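Local atomic coordinates of putative decarboxylase involved in desferrioxamine biosynthesis (Erwinia amylovora, PDB entry 5O5C), a protein that is a PLP-dependent decarboxylase of the desferrioxamine pathway, probably converting lysine to cadaverine for siderophore assembly. Residues V326-S331 against C338-V343. Numbering follows the deposited sequence.
Sequences VDYHKS and CGAFFV. With PLP (pyridoxal-5'-phosphate), chain H.
His329 and Cys338 are joined by two hydrogen bonds just beyond the paired ends of antiparallel strands 323-327 and 339-343, in the central sheet of a fold type I PLP enzyme. Cys338 N donates to His329 ND1 over 3.1 Å, lying in the imidazole plane. In return His329 N donates to Cys338 O at 2.9 Å, in the carbonyl plane. The same carbonyl takes a weak bond from Tyr328 N. With ND1 accepting, NE2 is the donor, and it reaches PLP O2P at 2.9 Å. The ring is thus fixed by a backbone N-H at one nitrogen and the phosphate at the other. A chi1 of 71° sets the His329 ring beside Cys338, and a chi2 of -134° turns ND1 to Cys338 N. Thr380 of the second subunit packs on this histidine, and its OG1 is hydrogen-bonded to the cofactor. Lys330, the predicted Schiff-base lysine, extends away from Cys338 toward the cofactor.

On the strands themselves, Val326 N donates to Ala340 O and Ala340 N to Val326 O, each over 3.0 Å, the hydrogen-bonded antiparallel pair. Their side chains share a sheet face with Phe342. Val326 CG1 lies over one face of the Tyr328 ring, toward its rim. Val326 CG2 meets Phe342 CE1 at 3.7 Å. Cys338 SG packs on Tyr328 CB and stands obliquely to the ring, 4.8 Å from its centroid. Ala340 CB touches the ring edge at Tyr328 CE2. The tyrosine hydroxyl is hydrogen-bonded to Thr152 of helix 140-156, which also packs on Phe342. At that end Tyr328 OH lies in the plane of the Phe342 ring, 3.5 Å from its CZ.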
ATOM      1  N   VAL B 326       2.346 -13.792  -2.218  1.00 21.38           N
ATOM      2  CA  VAL B 326       2.690 -14.211  -0.863  1.00 22.95           C
ATOM      3  C   VAL B 326       2.285 -13.124   0.145  1.00 23.52           C
ATOM      4  O   VAL B 326       2.702 -11.983  -0.059  1.00 21.62           O
ATOM      5  CB  VAL B 326       4.226 -14.372  -0.798  1.00 22.52           C
ATOM      6  CG1 VAL B 326       4.695 -14.569   0.617  1.00 23.68           C
ATOM      7  CG2 VAL B 326       4.676 -15.528  -1.657  1.00 24.86           C
ATOM      8  N   ASP B 327       1.568 -13.469   1.245  1.00 23.39           N
ATOM      9  CA  ASP B 327       1.230 -12.475   2.317  1.00 23.72           C
ATOM     10  C   ASP B 327       1.871 -12.818   3.636  1.00 23.26           C
ATOM     11  O   ASP B 327       1.441 -13.742   4.302  1.00 20.87           O
ATOM     12  CB  ASP B 327      -0.271 -12.295   2.602  1.00 27.16           C
ATOM     13  CG  ASP B 327      -0.950 -11.278   1.731  1.00 25.24           C
ATOM     14  OD1 ASP B 327      -0.362 -10.649   0.869  1.00 25.26           O
ATOM     15  OD2 ASP B 327      -2.157 -11.143   1.921  1.00 28.24           O
ATOM     16  N   TYR B 328       2.906 -12.048   3.996  1.00 20.96           N
ATOM     17  CA  TYR B 328       3.600 -12.235   5.227  1.00 20.28           C
ATOM     18  C   TYR B 328       2.761 -11.722   6.358  1.00 19.76           C
ATOM     19  O   TYR B 328       2.936 -12.196   7.524  1.00 15.70           O
ATOM     20  CB  TYR B 328       4.961 -11.556   5.271  1.00 19.64           C
ATOM     21  CG  TYR B 328       5.840 -11.767   4.083  1.00 19.17           C
ATOM     22  CD1 TYR B 328       6.622 -12.926   3.982  1.00 20.74           C
ATOM     23  CD2 TYR B 328       5.924 -10.830   3.046  1.00 21.30           C
ATOM     24  CE1 TYR B 328       7.466 -13.134   2.913  1.00 20.30           C
ATOM     25  CE2 TYR B 328       6.782 -11.055   1.945  1.00 21.25           C
ATOM     26  CZ  TYR B 328       7.537 -12.237   1.883  1.00 20.43           C
ATOM     27  OH  TYR B 328       8.412 -12.525   0.806  1.00 20.99           O
ATOM     28  N   HIS B 329       1.883 -10.759   6.026  1.00 19.61           N
ATOM     29  CA  HIS B 329       0.913 -10.227   6.968  1.00 21.42           C
ATOM     30  C   HIS B 329      -0.365 -11.086   7.264  1.00 23.13           C
ATOM     31  O   HIS B 329      -1.203 -10.623   8.039  1.00 19.72           O
ATOM     32  CB  HIS B 329       0.541  -8.775   6.627  1.00 21.00           C
ATOM     33  CG  HIS B 329      -0.293  -8.604   5.399  1.00 22.40           C
ATOM     34  ND1 HIS B 329      -0.015  -7.650   4.429  1.00 22.16           N
ATOM     35  CD2 HIS B 329      -1.419  -9.234   4.990  1.00 22.48           C
ATOM     36  CE1 HIS B 329      -0.917  -7.726   3.474  1.00 18.68           C
ATOM     37  NE2 HIS B 329      -1.785  -8.660   3.795  1.00 22.75           N
ATOM     38  N   LYS B 330      -0.535 -12.242   6.592  1.00 22.11           N
ATOM     39  CA  LYS B 330      -1.420 -13.350   7.058  1.00 23.11           C
ATOM     40  C   LYS B 330      -0.726 -14.555   7.739  1.00 22.90           C
ATOM     41  O   LYS B 330      -1.171 -15.020   8.766  1.00 26.20           O
ATOM     42  CB  LYS B 330      -2.199 -13.902   5.881  1.00 24.86           C
ATOM     43  CG  LYS B 330      -3.051 -12.852   5.211  1.00 26.26           C
ATOM     44  CD  LYS B 330      -3.818 -13.395   4.036  1.00 30.39           C
ATOM     45  CE  LYS B 330      -5.021 -12.496   3.931  1.00 37.31           C
ATOM     46  NZ  LYS B 330      -5.778 -12.908   2.776  1.00 36.13           N
ATOM     47  N   SER B 331       0.325 -15.090   7.141  1.00 22.62           N
ATOM     48  CA  SER B 331       0.891 -16.332   7.597  1.00 20.41           C
ATOM     49  C   SER B 331       2.266 -16.274   8.192  1.00 18.60           C
ATOM     50  O   SER B 331       2.704 -17.286   8.696  1.00 17.44           O
ATOM     51  CB  SER B 331       0.849 -17.382   6.475  1.00 22.06           C
ATOM     52  OG  SER B 331      -0.443 -17.408   5.908  1.00 20.19           O
ATOM     53  N   CYS B 338       2.702  -6.175   4.709  1.00 15.49           N
ATOM     54  CA  CYS B 338       3.832  -7.038   4.465  1.00 15.75           C
ATOM     55  C   CYS B 338       3.412  -8.139   3.508  1.00 15.54           C
ATOM     56  O   CYS B 338       2.812  -9.132   3.860  1.00 16.51           O
ATOM     57  CB  CYS B 338       4.345  -7.593   5.770  1.00 17.19           C
ATOM     58  SG  CYS B 338       6.085  -8.043   5.679  1.00 16.71           S
ATOM     59  N   GLY B 339       3.723  -7.928   2.257  1.00 16.47           N
ATOM     60  CA  GLY B 339       3.376  -8.845   1.240  1.00 16.57           C
ATOM     61  C   GLY B 339       4.157  -8.528   0.017  1.00 15.93           C
ATOM     62  O   GLY B 339       4.694  -7.432  -0.124  1.00 16.00           O
ATOM     63  N   ALA B 340       4.253  -9.525  -0.826  1.00 16.11           N
ATOM     64  CA  ALA B 340       5.128  -9.491  -1.977  1.00 18.47           C
ATOM     65  C   ALA B 340       4.645 -10.346  -3.118  1.00 19.05           C
ATOM     66  O   ALA B 340       3.854 -11.305  -2.921  1.00 21.66           O
ATOM     67  CB  ALA B 340       6.537  -9.919  -1.570  1.00 19.79           C
ATOM     68  N   PHE B 341       5.124  -9.953  -4.308  1.00 21.21           N
ATOM     69  CA  PHE B 341       4.792 -10.568  -5.607  1.00 19.84           C
ATOM     70  C   PHE B 341       6.061 -11.106  -6.273  1.00 19.68           C
ATOM     71  O   PHE B 341       7.057 -10.409  -6.341  1.00 20.72           O
ATOM     72  CB  PHE B 341       4.169  -9.511  -6.495  1.00 18.96           C
ATOM     73  CG  PHE B 341       3.907  -9.978  -7.865  1.00 19.03           C
ATOM     74  CD1 PHE B 341       2.946 -10.916  -8.091  1.00 20.47           C
ATOM     75  CD2 PHE B 341       4.687  -9.543  -8.928  1.00 20.69           C
ATOM     76  CE1 PHE B 341       2.720 -11.419  -9.341  1.00 19.44           C
ATOM     77  CE2 PHE B 341       4.440 -10.012 -10.206  1.00 22.82           C
ATOM     78  CZ  PHE B 341       3.472 -10.978 -10.404  1.00 21.94           C
ATOM     79  N   PHE B 342       6.014 -12.331  -6.787  1.00 19.94           N
ATOM     80  CA  PHE B 342       7.164 -12.991  -7.349  1.00 18.43           C
ATOM     81  C   PHE B 342       6.918 -13.427  -8.772  1.00 19.90           C
ATOM     82  O   PHE B 342       5.851 -13.923  -9.052  1.00 17.86           O
ATOM     83  CB  PHE B 342       7.538 -14.190  -6.520  1.00 18.20           C
ATOM     84  CG  PHE B 342       7.947 -13.824  -5.151  1.00 17.74           C
ATOM     85  CD1 PHE B 342       7.000 -13.636  -4.177  1.00 16.01           C
ATOM     86  CD2 PHE B 342       9.272 -13.564  -4.862  1.00 17.91           C
ATOM     87  CE1 PHE B 342       7.353 -13.240  -2.939  1.00 17.29           C
ATOM     88  CE2 PHE B 342       9.628 -13.131  -3.615  1.00 17.55           C
ATOM     89  CZ  PHE B 342       8.674 -12.964  -2.651  1.00 17.27           C
ATOM     90  N   VAL B 343       7.942 -13.279  -9.627  1.00 20.77           N
ATOM     91  CA  VAL B 343       7.922 -13.780 -11.012  1.00 21.92           C
ATOM     92  C   VAL B 343       9.022 -14.841 -11.325  1.00 21.75           C
ATOM     93  O   VAL B 343      10.101 -14.803 -10.778  1.00 21.03           O
ATOM     94  CB  VAL B 343       8.036 -12.653 -12.014  1.00 23.03           C
ATOM     95  CG1 VAL B 343       6.752 -11.830 -12.028  1.00 25.40           C
ATOM     96  CG2 VAL B 343       9.260 -11.777 -11.779  1.00 24.66           C
TER
HETATM   97  N1  PLP H 601      -5.461 -14.079  -2.122  1.00 35.64           N
HETATM   98  C2  PLP H 601      -5.875 -14.907  -1.141  1.00 36.73           C
HETATM   99  C2A PLP H 601      -5.771 -16.394  -1.302  1.00 35.63           C
HETATM  100  C3  PLP H 601      -6.414 -14.324   0.096  1.00 37.96           C
HETATM  101  O3  PLP H 601      -6.853 -15.114   1.132  1.00 41.45           O
HETATM  102  C4  PLP H 601      -6.447 -12.843   0.158  1.00 37.02           C
HETATM  103  C4A PLP H 601      -7.033 -12.138   1.319  1.00 39.68           C
HETATM  104  C5  PLP H 601      -5.968 -12.053  -0.978  1.00 36.93           C
HETATM  105  C6  PLP H 601      -5.515 -12.737  -2.090  1.00 36.16           C
HETATM  106  C5A PLP H 601      -6.017 -10.543  -0.921  1.00 37.44           C
HETATM  107  O4P PLP H 601      -4.989 -10.204   0.024  1.00 39.86           O
HETATM  108  P   PLP H 601      -4.707  -8.752   0.674  1.00 38.91           P
HETATM  109  O1P PLP H 601      -5.831  -8.552   1.640  1.00 40.94           O
HETATM  110  O2P PLP H 601      -3.405  -8.934   1.410  1.00 40.13           O
HETATM  111  O3P PLP H 601      -4.654  -7.704  -0.380  1.00 36.33           O